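Local coordinates for protein cyclopropane mycolic acid synthase MmaA2 (Mycobacterium tuberculosis, PDB 1TPY) that converts a double bond at the distal position of alpha mycolic acids into a cis cyclopropane ring, using a methylene group from S-adenosyl-L-methionine, at residues L25-D28 against P29-Y33; E41-L45 against E46-I50; A101-Q104 against K105-E109; G268-K271 against L272-G276; T170-T173 against R174-V178. One frame throughout, in Å; residues are numbered along the deposited sequence.

Overall arrangement
Every contact is local, its two segments adjoining in sequence, so the five follow one another along the chain without nesting or crossing. Contact 1 closes a turn in the loop between helices 20-24 and 45-57, and contact 2 caps the start of helix 45-57; the two touch, with Asp28 against Gln49 and Pro29 against Glu46. Contact 3 lies on helix 97-108, which connects parallel strands 89-94 and 116-120 of the central sheet. Contact 5 turns strand 163-171 into helix 174-179. Contact 4 ends helix 256-275 and meets contact 5 where Gly276 packs on Leu172. Contacts 1 and 4 both touch the bound cetyl-trimethyl-ammonium, with centres about 20 Å apart.

Contact 1 (L25-D28 against P29-Y33); sequences LFLD and PTQTY. With SAH (S-adenosyl-L-homocysteine), chain C; 16A (cetyl-trimethyl-ammonium), chain D.
Asp28 folds its carboxylate back over the residues that follow it. Its CB lies beside Pro29 CD (3.3 Å), as the peptide link imposes, and with chi1 at 76° CG sits between the backbone N and the carbonyl carbon, which turns the two oxygens toward Thr30 and Thr32. OD2 takes two bonds from Thr30: the hydroxyl OG1 reaches its syn lone pair at 2.7 Å, and the backbone N comes from above the carboxylate plane at 2.8 Å. OD1 receives a water that also donates to Thr32 O, and a weak bond from Thr32 N. The backbone closes a type I turn, Gln31 N to Asp28 O at 2.8 Å.

Before the turn, Leu27 lays CD2 against the Tyr33 ring, 3.6 Å from Tyr33 CD2. One face of that ring carries the cetyl-trimethyl-ammonium methyl C17, 3.5 Å above the plane, and Tyr33 N gives a nearly straight bond (176°) to OXT of S-adenosyl-L-homocysteine. Tyr33, two residues past the turn and part of the S-adenosyl-L-methionine site, thus meets both ligands. Tyr33 OH is hydrogen-bonded to Tyr265 and His15, while helix 45-57 packs on Asp28 and helix 229-245 covers Phe26 and Leu27.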
# COMPACT_ATOMS: atom_id res chain seq x y z
N LEU A 25 -4.10 -7.74 -15.50
CA LEU A 25 -5.16 -7.27 -16.39
C LEU A 25 -5.54 -5.82 -16.15
O LEU A 25 -5.97 -5.13 -17.07
CB LEU A 25 -6.42 -8.12 -16.23
CG LEU A 25 -6.36 -9.61 -16.58
CD1 LEU A 25 -7.73 -10.23 -16.35
CD2 LEU A 25 -5.92 -9.80 -18.04
N PHE A 26 -5.39 -5.33 -14.92
CA PHE A 26 -5.78 -3.95 -14.65
C PHE A 26 -4.74 -3.04 -14.00
O PHE A 26 -4.86 -1.82 -14.07
CB PHE A 26 -7.09 -3.92 -13.87
CG PHE A 26 -6.99 -4.43 -12.46
CD1 PHE A 26 -6.59 -3.59 -11.42
CD2 PHE A 26 -7.34 -5.75 -12.16
CE1 PHE A 26 -6.54 -4.06 -10.11
CE2 PHE A 26 -7.30 -6.23 -10.85
CZ PHE A 26 -6.90 -5.38 -9.82
N LEU A 27 -3.71 -3.61 -13.38
CA LEU A 27 -2.69 -2.77 -12.76
C LEU A 27 -1.80 -2.22 -13.87
O LEU A 27 -1.82 -2.73 -14.99
CB LEU A 27 -1.83 -3.58 -11.78
CG LEU A 27 -2.54 -4.15 -10.55
CD1 LEU A 27 -1.54 -4.93 -9.70
CD2 LEU A 27 -3.17 -3.02 -9.75
N ASP A 28 -1.05 -1.17 -13.58
CA ASP A 28 -0.15 -0.62 -14.59
C ASP A 28 0.96 -1.65 -14.74
O ASP A 28 1.06 -2.58 -13.94
CB ASP A 28 0.42 0.72 -14.14
CG ASP A 28 1.51 0.57 -13.10
OD1 ASP A 28 1.19 0.41 -11.91
OD2 ASP A 28 2.69 0.59 -13.50
N PRO A 29 1.82 -1.51 -15.76
CA PRO A 29 2.91 -2.47 -15.97
C PRO A 29 3.81 -2.80 -14.78
O PRO A 29 4.29 -3.93 -14.67
CB PRO A 29 3.68 -1.84 -17.13
CG PRO A 29 2.59 -1.18 -17.93
CD PRO A 29 1.78 -0.51 -16.85
N THR A 30 4.04 -1.84 -13.89
CA THR A 30 4.89 -2.08 -12.72
C THR A 30 4.16 -2.86 -11.64
O THR A 30 4.74 -3.20 -10.61
CB THR A 30 5.35 -0.76 -12.06
OG1 THR A 30 4.24 -0.17 -11.38
CG2 THR A 30 5.88 0.21 -13.10
N GLN A 31 2.88 -3.12 -11.86
CA GLN A 31 2.07 -3.86 -10.91
C GLN A 31 2.00 -3.16 -9.55
O GLN A 31 1.92 -3.81 -8.50
CB GLN A 31 2.61 -5.29 -10.73
CG GLN A 31 2.85 -6.04 -12.04
CD GLN A 31 1.63 -6.09 -12.94
OE1 GLN A 31 0.54 -6.49 -12.51
NE2 GLN A 31 1.80 -5.68 -14.19
N THR A 32 2.07 -1.83 -9.56
CA THR A 32 1.96 -1.07 -8.33
C THR A 32 0.48 -1.18 -7.98
O THR A 32 -0.38 -1.10 -8.85
CB THR A 32 2.35 0.40 -8.53
OG1 THR A 32 3.74 0.48 -8.90
CG2 THR A 32 2.14 1.18 -7.25
N TYR A 33 0.18 -1.39 -6.71
CA TYR A 33 -1.19 -1.58 -6.28
C TYR A 33 -1.47 -0.66 -5.11
O TYR A 33 -1.62 -1.10 -3.97
CB TYR A 33 -1.37 -3.05 -5.89
CG TYR A 33 -2.79 -3.55 -5.84
CD1 TYR A 33 -3.06 -4.86 -5.43
CD2 TYR A 33 -3.87 -2.74 -6.20
CE1 TYR A 33 -4.35 -5.35 -5.38
CE2 TYR A 33 -5.18 -3.22 -6.15
CZ TYR A 33 -5.40 -4.53 -5.74
OH TYR A 33 -6.68 -5.04 -5.69
N SAH C . 3.45 -1.57 -1.35
CA SAH C . 2.99 -2.17 -2.60
CB SAH C . 1.91 -3.25 -2.36
CG SAH C . 0.65 -2.84 -1.59
SD SAH C . -0.54 -4.20 -1.39
C SAH C . 2.45 -1.10 -3.56
O SAH C . 2.30 0.05 -3.12
OXT SAH C . 2.16 -1.44 -4.72
C5' SAH C . -0.41 -4.55 0.38
C4' SAH C . 0.94 -5.20 0.72
O4' SAH C . 1.24 -5.18 2.13
C3' SAH C . 1.03 -6.66 0.28
O3' SAH C . 2.33 -6.89 -0.31
C2' SAH C . 0.86 -7.42 1.56
O2' SAH C . 1.42 -8.74 1.47
C1' SAH C . 1.56 -6.52 2.53
N9 SAH C . 1.22 -6.76 3.99
C8 SAH C . 0.03 -6.79 4.64
N7 SAH C . 0.08 -7.01 5.92
C5 SAH C . 1.45 -7.14 6.15
C6 SAH C . 2.23 -7.39 7.31
N6 SAH C . 1.69 -7.56 8.51
N1 SAH C . 3.60 -7.45 7.17
C2 SAH C . 4.15 -7.28 5.94
N3 SAH C . 3.52 -7.04 4.78
C4 SAH C . 2.15 -6.98 4.97
C1 16A D . -8.06 0.50 -3.67
C2 16A D . -8.54 0.00 -2.31
C3 16A D . -9.47 1.04 -1.66
C4 16A D . -10.05 0.65 -0.30
C5 16A D . -10.95 1.79 0.21
C6 16A D . -11.61 1.55 1.57
C7 16A D . -12.62 0.39 1.72
C8 16A D . -12.91 -0.15 3.14
C9 16A D . -11.70 -0.52 4.03
C10 16A D . -10.81 -1.68 3.53
C11 16A D . -9.38 -1.75 4.12
C12 16A D . -8.38 -2.60 3.33
C13 16A D . -7.44 -1.75 2.47
C14 16A D . -6.52 -2.61 1.61
C15 16A D . -5.83 -1.68 0.60
C16 16A D . -5.01 -2.55 -0.37
N1 16A D . -4.19 -2.08 -1.57
C17 16A D . -3.53 -2.85 -2.45
C18 16A D . -5.01 -1.16 -2.45
C19 16A D . -3.07 -1.20 -1.06
O HOH W 1 -0.45 -4.80 -16.00
O HOH W 2 -1.19 0.45 -10.91

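Contact 2 (E41-L45 against E46-I50); sequences EDMTL and EEAQI
Thr44 and Glu47 hold each other by a reciprocal pair of bonds. Glu47 N donates to Thr44 OG1 at 3.2 Å, and Thr44 N answers with a nearly straight bond (171°) to Glu47 OE1 at 3.1 Å, meeting that oxygen on its anti side and 22° out of the carboxylate plane. The threonine hydroxyl reaches the helix because chi1 of 66° tucks OG1 between the backbone N and the carbonyl carbon, where it also lies 3.1 Å from Glu47 CG, crossing the glutamate chain at a slant. Met43 crosses the same glutamate, its CG 3.4 Å from Glu47 CB, and the chain, extended as far as the sulfur, lays SD against Ala48, 3.7 Å from Ala48 CA.

This is a capping box: Thr44 is the N-cap of helix 45-57, and the glutamate three residues on accepts from the cap's own N-H. The first regular turns follow at once, with Ala48 N bonded to Thr44 O and Gln49 N to Leu45 O.

Two waters extend the network. One donates to both Asp42 O and Glu47 OE1, at 2.7 and 2.8 Å, joining the carboxylate to the loop ahead of the cap. The other accepts from Glu46 N and makes a weak bond with Thr44 OG1. Further out, Arg40 makes a long, weak ion pair with Glu47 OE1. Leu45 and Gln49 point the same way, side by side, onto helix 229-245, and the amide of Gln49 is bonded at OE1 by Lys52 and at NE2 to the carbonyl of Ser34, a residue of the S-adenosyl-L-methionine site.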
# COMPACT_ATOMS: atom_id res chain seq x y z
N GLU A 41 -1.60 16.49 -15.61
CA GLU A 41 -2.95 16.09 -15.97
C GLU A 41 -3.05 14.90 -16.93
O GLU A 41 -3.85 13.99 -16.72
CB GLU A 41 -3.70 17.29 -16.56
CG GLU A 41 -5.17 17.03 -16.84
CD GLU A 41 -5.98 16.76 -15.59
OE1 GLU A 41 -5.59 15.86 -14.80
OE2 GLU A 41 -7.00 17.44 -15.38
N ASP A 42 -2.23 14.89 -17.98
CA ASP A 42 -2.26 13.82 -18.98
C ASP A 42 -1.28 12.67 -18.72
O ASP A 42 -0.97 11.89 -19.62
CB ASP A 42 -1.99 14.40 -20.37
CG ASP A 42 -0.65 15.09 -20.45
OD1 ASP A 42 -0.27 15.53 -21.56
OD2 ASP A 42 0.03 15.21 -19.41
N MET A 43 -0.80 12.57 -17.48
CA MET A 43 0.15 11.52 -17.10
C MET A 43 -0.56 10.16 -17.20
O MET A 43 -1.74 10.06 -16.88
CB MET A 43 0.61 11.78 -15.67
CG MET A 43 2.00 11.32 -15.32
SD MET A 43 2.39 11.76 -13.61
CE MET A 43 3.78 12.88 -13.85
N THR A 44 0.14 9.12 -17.66
CA THR A 44 -0.48 7.80 -17.75
C THR A 44 -0.44 7.19 -16.36
O THR A 44 0.26 7.70 -15.48
CB THR A 44 0.29 6.84 -18.69
OG1 THR A 44 1.57 6.55 -18.13
CG2 THR A 44 0.46 7.46 -20.09
N LEU A 45 -1.17 6.10 -16.15
CA LEU A 45 -1.18 5.45 -14.85
C LEU A 45 0.22 5.03 -14.41
O LEU A 45 0.58 5.21 -13.25
CB LEU A 45 -2.11 4.22 -14.85
CG LEU A 45 -2.25 3.52 -13.49
CD1 LEU A 45 -2.79 4.50 -12.45
CD2 LEU A 45 -3.18 2.32 -13.64
N GLU A 46 1.00 4.48 -15.33
CA GLU A 46 2.35 4.04 -14.97
C GLU A 46 3.23 5.22 -14.57
O GLU A 46 4.00 5.14 -13.60
CB GLU A 46 3.01 3.27 -16.12
CG GLU A 46 4.41 2.77 -15.76
CD GLU A 46 5.01 1.84 -16.80
OE1 GLU A 46 6.13 1.33 -16.56
OE2 GLU A 46 4.37 1.61 -17.85
N GLU A 47 3.12 6.33 -15.30
CA GLU A 47 3.92 7.50 -14.97
C GLU A 47 3.49 8.05 -13.62
O GLU A 47 4.33 8.54 -12.87
CB GLU A 47 3.78 8.57 -16.05
CG GLU A 47 4.18 8.07 -17.43
CD GLU A 47 4.08 9.15 -18.48
OE1 GLU A 47 3.05 9.85 -18.51
OE2 GLU A 47 5.04 9.28 -19.27
N ALA A 48 2.20 7.97 -13.32
CA ALA A 48 1.69 8.48 -12.05
C ALA A 48 2.09 7.56 -10.89
O ALA A 48 2.29 8.02 -9.77
CB ALA A 48 0.17 8.62 -12.10
N GLN A 49 2.21 6.26 -11.16
CA GLN A 49 2.61 5.33 -10.12
C GLN A 49 4.08 5.56 -9.78
O GLN A 49 4.46 5.56 -8.62
CB GLN A 49 2.37 3.88 -10.57
CG GLN A 49 0.90 3.50 -10.63
CD GLN A 49 0.22 3.50 -9.25
OE1 GLN A 49 0.73 4.09 -8.29
NE2 GLN A 49 -0.93 2.86 -9.16
N ILE A 50 4.89 5.76 -10.81
CA ILE A 50 6.31 6.03 -10.62
C ILE A 50 6.44 7.34 -9.86
O ILE A 50 7.31 7.49 -8.99
CB ILE A 50 7.05 6.16 -11.97
CG1 ILE A 50 7.02 4.83 -12.71
CG2 ILE A 50 8.48 6.62 -11.73
CD1 ILE A 50 7.72 3.70 -11.97
O HOH W 3 1.58 11.46 -20.21
O HOH W 4 0.16 3.47 -17.97

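Contact 3 (A101-Q104 against K105-E109); sequences AHVQ and KSFDE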
# COMPACT_ATOMS: atom_id res chain seq x y z
N ALA A 101 7.59 -14.65 -4.89
CA ALA A 101 8.18 -15.31 -6.05
C ALA A 101 8.49 -14.31 -7.16
O ALA A 101 9.56 -14.33 -7.75
CB ALA A 101 7.22 -16.39 -6.57
N HIS A 102 7.53 -13.43 -7.43
CA HIS A 102 7.68 -12.41 -8.46
C HIS A 102 8.81 -11.42 -8.15
O HIS A 102 9.66 -11.15 -9.00
CB HIS A 102 6.36 -11.67 -8.65
CG HIS A 102 6.41 -10.55 -9.64
ND1 HIS A 102 6.92 -9.31 -9.34
CD2 HIS A 102 6.03 -10.50 -10.94
CE1 HIS A 102 6.83 -8.53 -10.40
NE2 HIS A 102 6.30 -9.23 -11.39
N VAL A 103 8.82 -10.88 -6.94
CA VAL A 103 9.87 -9.93 -6.55
C VAL A 103 11.24 -10.60 -6.66
O VAL A 103 12.18 -10.00 -7.16
CB VAL A 103 9.65 -9.41 -5.10
CG1 VAL A 103 10.86 -8.62 -4.66
CG2 VAL A 103 8.39 -8.52 -5.03
N GLN A 104 11.34 -11.84 -6.19
CA GLN A 104 12.60 -12.57 -6.24
C GLN A 104 13.07 -12.66 -7.69
O GLN A 104 14.19 -12.27 -8.03
CB GLN A 104 12.41 -13.98 -5.67
CG GLN A 104 13.66 -14.85 -5.69
CD GLN A 104 14.78 -14.27 -4.86
OE1 GLN A 104 15.85 -13.96 -5.39
NE2 GLN A 104 14.55 -14.11 -3.57
N LYS A 105 12.20 -13.18 -8.55
CA LYS A 105 12.48 -13.34 -9.96
C LYS A 105 12.95 -12.01 -10.57
O LYS A 105 13.99 -11.95 -11.24
CB LYS A 105 11.22 -13.86 -10.66
CG LYS A 105 11.27 -13.96 -12.17
CD LYS A 105 9.94 -14.49 -12.69
CE LYS A 105 9.73 -14.20 -14.18
NZ LYS A 105 10.81 -14.77 -15.02
N SER A 106 12.20 -10.94 -10.34
CA SER A 106 12.56 -9.62 -10.88
C SER A 106 13.93 -9.16 -10.36
O SER A 106 14.68 -8.49 -11.06
CB SER A 106 11.50 -8.57 -10.51
OG SER A 106 11.72 -8.07 -9.20
N PHE A 107 14.23 -9.52 -9.11
CA PHE A 107 15.52 -9.15 -8.53
C PHE A 107 16.65 -9.86 -9.25
O PHE A 107 17.68 -9.26 -9.57
CB PHE A 107 15.53 -9.50 -7.03
CG PHE A 107 14.95 -8.43 -6.15
CD1 PHE A 107 14.57 -8.71 -4.84
CD2 PHE A 107 14.78 -7.12 -6.62
CE1 PHE A 107 14.05 -7.71 -4.01
CE2 PHE A 107 14.26 -6.12 -5.80
CZ PHE A 107 13.89 -6.42 -4.49
N ASP A 108 16.45 -11.14 -9.53
CA ASP A 108 17.43 -11.96 -10.23
C ASP A 108 17.74 -11.41 -11.61
O ASP A 108 18.89 -11.43 -12.06
CB ASP A 108 16.92 -13.39 -10.35
CG ASP A 108 16.88 -14.11 -9.02
OD1 ASP A 108 16.19 -15.16 -8.92
OD2 ASP A 108 17.54 -13.64 -8.07
N GLU A 109 16.71 -10.91 -12.29
CA GLU A 109 16.86 -10.35 -13.63
C GLU A 109 17.49 -8.97 -13.64
O GLU A 109 17.74 -8.41 -14.71
CB GLU A 109 15.49 -10.30 -14.32
CG GLU A 109 14.92 -11.66 -14.69
CD GLU A 109 13.56 -11.54 -15.37
OE1 GLU A 109 12.57 -11.22 -14.69
OE2 GLU A 109 13.48 -11.78 -16.60
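Val103 and Phe107, one helical turn apart, run side by side in the same direction, and the valine methyl CG1 settles over a face of the phenyl ring. It makes a CH-pi contact with the Phe107 ring, 3.8 Å from CG1 to the centroid and 29° off the ring normal. A chi1 of 171° carries CG1, and not CG2, toward the ring.

The carbonyl of Val103 serves two donors. Phe107 N gives the regular helical bond at 2.9 Å, and the hydroxyl of Ser106 adds a second at 2.8 Å from OG to Val103 O; both come from the same face of the carbonyl plane. The neighbouring acceptors each take their i+4 donor: Ala101 O from Lys105 N, His102 O from Ser106 N at 2.9 Å, and Gln104 O from Asp108 N. On the exposed side, near the helix end, Lys105 NZ lies 4.0 Å from Glu109 OE1, a long salt bridge.

Helix 97-108 is the helix of the beta-alpha-beta crossover between strands 89-94 and 116-120 of the Rossmann-like sheet; Val103 rests on Val118, and Met79 packs on both Val103 and Phe107. Because the Ser106 hydroxyl gives its proton to Val103 O, OG can still act as an acceptor, and it takes a weak bond from Arg80 of helix 77-86: one hydroxyl links its own helix to the next.

Contact 4 (G268-K271 against L272-G276); sequences GCAK and LFRVG. With 16A (cetyl-trimethyl-ammonium), chain D.
The guanidinium of Arg274 doubles back over its own helix, placing one of its flat faces above a backbone carbonyl: Ala270 O lies 3.9 Å from the guanidinium plane, over its centre. A bend at chi3 (-59°) brings the group there, with NH1 3.8 Å from Ala270 CB and NH2 beside Lys271 CA. The polar end is engaged by Asp237, whose OD1 makes a salt bridge with NH1. One position further on, Lys271 and Val275 extend alongside each other, the lysine CG 3.7 Å from Val275 CG2, and Trp187 receives the lysine in a cation-pi contact.

The ligand side of the helix belongs to Cys269 and Phe273. Cys269, probably an active-site residue as in related enzymes, directs SG at the cetyl chain, 3.6 Å from C3 of the bound cetyl-trimethyl-ammonium. Phe273 presents its edge to the cysteine carbonyl, CD1 lying 3.1 Å from Cys269 O, and its CE1 comes 4.0 Å from C5 of the same chain. Leu272 adds its methyl CD1, near C7.

Regular bonds carry the turns, among them Val275 N to Lys271 O at 2.7 Å, until Gly276, with positive phi, ends the helix. Helix 256-275 is thus two-sided: charged groups are met by an acid and an indole on one flank, while sulfur and hydrocarbon on the other suit an alkyl chain, consistent with a pocket for a lipid substrate.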
# COMPACT_ATOMS: atom_id res chain seq x y z
N GLY A 268 -16.74 0.79 -6.62
CA GLY A 268 -17.28 1.20 -5.35
C GLY A 268 -16.32 2.10 -4.59
O GLY A 268 -16.71 3.16 -4.09
N CYS A 269 -15.06 1.68 -4.50
CA CYS A 269 -14.05 2.46 -3.80
C CYS A 269 -13.83 3.82 -4.46
O CYS A 269 -13.58 4.81 -3.78
CB CYS A 269 -12.74 1.69 -3.72
SG CYS A 269 -12.83 0.22 -2.69
N ALA A 270 -13.90 3.85 -5.79
CA ALA A 270 -13.73 5.10 -6.52
C ALA A 270 -14.78 6.10 -6.03
O ALA A 270 -14.50 7.30 -5.95
CB ALA A 270 -13.89 4.86 -8.03
N LYS A 271 -15.97 5.62 -5.71
CA LYS A 271 -17.03 6.50 -5.22
C LYS A 271 -16.66 6.99 -3.81
O LYS A 271 -16.84 8.17 -3.48
CB LYS A 271 -18.38 5.78 -5.19
CG LYS A 271 -19.51 6.62 -4.60
CD LYS A 271 -20.84 5.89 -4.61
CE LYS A 271 -21.90 6.69 -3.86
NZ LYS A 271 -23.28 6.15 -4.06
N LEU A 272 -16.15 6.09 -2.98
CA LEU A 272 -15.76 6.46 -1.63
C LEU A 272 -14.82 7.66 -1.62
O LEU A 272 -15.04 8.63 -0.89
CB LEU A 272 -15.11 5.28 -0.91
CG LEU A 272 -16.05 4.09 -0.64
CD1 LEU A 272 -15.32 3.05 0.19
CD2 LEU A 272 -17.31 4.58 0.09
N PHE A 273 -13.77 7.62 -2.44
CA PHE A 273 -12.82 8.73 -2.49
C PHE A 273 -13.42 9.95 -3.19
O PHE A 273 -13.16 11.09 -2.80
CB PHE A 273 -11.52 8.32 -3.22
CG PHE A 273 -10.70 7.32 -2.47
CD1 PHE A 273 -10.86 5.96 -2.69
CD2 PHE A 273 -9.78 7.74 -1.52
CE1 PHE A 273 -10.13 5.03 -1.96
CE2 PHE A 273 -9.04 6.82 -0.78
CZ PHE A 273 -9.22 5.46 -1.01
N ARG A 274 -14.21 9.71 -4.22
CA ARG A 274 -14.83 10.79 -4.97
C ARG A 274 -15.75 11.59 -4.05
O ARG A 274 -15.71 12.82 -4.04
CB ARG A 274 -15.62 10.23 -6.15
CG ARG A 274 -16.10 11.28 -7.13
CD ARG A 274 -16.92 10.67 -8.24
NE ARG A 274 -16.16 9.68 -8.99
CZ ARG A 274 -16.52 8.40 -9.13
NH1 ARG A 274 -15.75 7.58 -9.83
NH2 ARG A 274 -17.63 7.95 -8.56
N VAL A 275 -16.58 10.88 -3.29
CA VAL A 275 -17.50 11.52 -2.36
C VAL A 275 -16.70 12.13 -1.21
O VAL A 275 -16.99 13.23 -0.75
CB VAL A 275 -18.50 10.50 -1.77
CG1 VAL A 275 -19.39 11.18 -0.73
CG2 VAL A 275 -19.36 9.91 -2.90
N GLY A 276 -15.69 11.39 -0.75
CA GLY A 276 -14.86 11.88 0.33
C GLY A 276 -14.96 11.07 1.61
O GLY A 276 -14.46 11.51 2.65
C1 16A D . -8.06 0.50 -3.67
C2 16A D . -8.54 0.00 -2.31
C3 16A D . -9.47 1.04 -1.66
C4 16A D . -10.05 0.65 -0.30
C5 16A D . -10.95 1.79 0.21
C6 16A D . -11.61 1.55 1.57
C7 16A D . -12.62 0.39 1.72
C8 16A D . -12.91 -0.15 3.14
C9 16A D . -11.70 -0.52 4.03
C10 16A D . -10.81 -1.68 3.53
C11 16A D . -9.38 -1.75 4.12
C12 16A D . -8.38 -2.60 3.33
C13 16A D . -7.44 -1.75 2.47
C14 16A D . -6.52 -2.61 1.61
C15 16A D . -5.83 -1.68 0.60
C16 16A D . -5.01 -2.55 -0.37
N1 16A D . -4.19 -2.08 -1.57
C17 16A D . -3.53 -2.85 -2.45
C18 16A D . -5.01 -1.16 -2.45
C19 16A D . -3.07 -1.20 -1.06

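Contact 5 (T170-T173 against R174-V178); sequences TGLT and RQQMV
Thr173 and Gln176 meet side chain to side chain in a capping box that starts helix 174-179 just after strand 163-171. The two cross at a slant, the hydroxyl lying against the glutamine's aliphatic part, with Thr173 OG1 3.0 Å from Gln176 CG. That hydroxyl accepts from Gln176 N at 3.0 Å, which makes Thr173 the N-cap; its chi1 of 58° swings OG1 toward the first turn. In return, the extended glutamine carries its amide oxygen back past the cap, and Thr173 N donates to Gln176 OE1 at 2.9 Å, from 25° off the amide carbonyl plane. The box has an amide where a glutamate often stands, so the cap is closed without a charged group.

Leu172 lies across Gln176 on the strand side of the cap. Its CB is 3.8 Å from Gln176 CB, and its backbone CA is close to the amide oxygen. Met177 approaches the same leucine from the next position of the helix: CG packs 3.9 Å from Leu172 CB, and the bend at chi3 brings the terminal methyl round to the leucine carbonyl, CE 3.5 Å from Leu172 O. The first main-chain bond of the helix joins Met177 N to Thr173 O.

Around the contact, the strand end and the short helix are set against Tyr277, just before strand 278-286, which Met177 touches, and against Thr207 and Glu209 at the start of helix 208-218, where Thr173 rests. A water joins strand to cap, donating to Gly171 O at 2.7 Å and to Gln176 OE1 at 2.8 Å.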
# COMPACT_ATOMS: atom_id res chain seq x y z
N THR A 170 -6.76 6.34 4.85
CA THR A 170 -7.25 6.75 6.15
C THR A 170 -8.74 6.99 6.00
O THR A 170 -9.20 7.51 4.98
CB THR A 170 -6.59 8.05 6.65
OG1 THR A 170 -6.80 9.10 5.70
CG2 THR A 170 -5.09 7.85 6.85
N GLY A 171 -9.51 6.56 6.99
CA GLY A 171 -10.93 6.76 6.94
C GLY A 171 -11.25 7.97 7.79
O GLY A 171 -10.55 8.25 8.77
N LEU A 172 -12.27 8.72 7.41
CA LEU A 172 -12.67 9.88 8.19
C LEU A 172 -13.37 9.38 9.44
O LEU A 172 -13.99 8.32 9.42
CB LEU A 172 -13.65 10.75 7.41
CG LEU A 172 -13.13 11.83 6.46
CD1 LEU A 172 -12.33 11.21 5.32
CD2 LEU A 172 -14.32 12.62 5.93
N THR A 173 -13.25 10.12 10.53
CA THR A 173 -13.94 9.74 11.75
C THR A 173 -15.41 10.05 11.46
O THR A 173 -15.72 10.67 10.44
CB THR A 173 -13.48 10.60 12.94
OG1 THR A 173 -13.72 11.99 12.65
CG2 THR A 173 -11.99 10.39 13.21
N ARG A 174 -16.31 9.62 12.33
CA ARG A 174 -17.72 9.88 12.12
C ARG A 174 -17.96 11.39 12.16
O ARG A 174 -18.78 11.91 11.41
CB ARG A 174 -18.56 9.20 13.20
CG ARG A 174 -18.42 7.68 13.23
CD ARG A 174 -19.05 7.07 14.49
NE ARG A 174 -20.51 7.20 14.50
CZ ARG A 174 -21.32 6.61 13.64
NH1 ARG A 174 -22.63 6.79 13.72
NH2 ARG A 174 -20.83 5.83 12.68
N GLN A 175 -17.22 12.09 13.01
CA GLN A 175 -17.38 13.53 13.14
C GLN A 175 -16.90 14.24 11.88
O GLN A 175 -17.52 15.21 11.44
CB GLN A 175 -16.64 14.06 14.37
CG GLN A 175 -16.82 15.56 14.64
CD GLN A 175 -18.28 15.97 14.77
OE1 GLN A 175 -18.76 16.87 14.08
NE2 GLN A 175 -19.01 15.31 15.67
N GLN A 176 -15.79 13.78 11.31
CA GLN A 176 -15.27 14.41 10.10
C GLN A 176 -16.29 14.26 8.98
O GLN A 176 -16.51 15.18 8.20
CB GLN A 176 -13.93 13.80 9.71
CG GLN A 176 -12.82 14.06 10.75
CD GLN A 176 -11.49 13.41 10.38
OE1 GLN A 176 -11.45 12.28 9.92
NE2 GLN A 176 -10.40 14.14 10.60
N MET A 177 -16.93 13.09 8.90
CA MET A 177 -17.95 12.86 7.88
C MET A 177 -19.08 13.87 8.09
O MET A 177 -19.56 14.47 7.13
CB MET A 177 -18.50 11.44 7.97
CG MET A 177 -17.58 10.38 7.39
SD MET A 177 -18.36 8.76 7.34
CE MET A 177 -17.40 7.87 8.56
N VAL A 178 -19.49 14.05 9.34
CA VAL A 178 -20.56 14.99 9.63
C VAL A 178 -20.11 16.39 9.21
O VAL A 178 -20.86 17.12 8.58
CB VAL A 178 -20.92 14.98 11.14
CG1 VAL A 178 -21.89 16.10 11.45
CG2 VAL A 178 -21.54 13.64 11.51
O HOH W 5 -9.30 10.48 9.67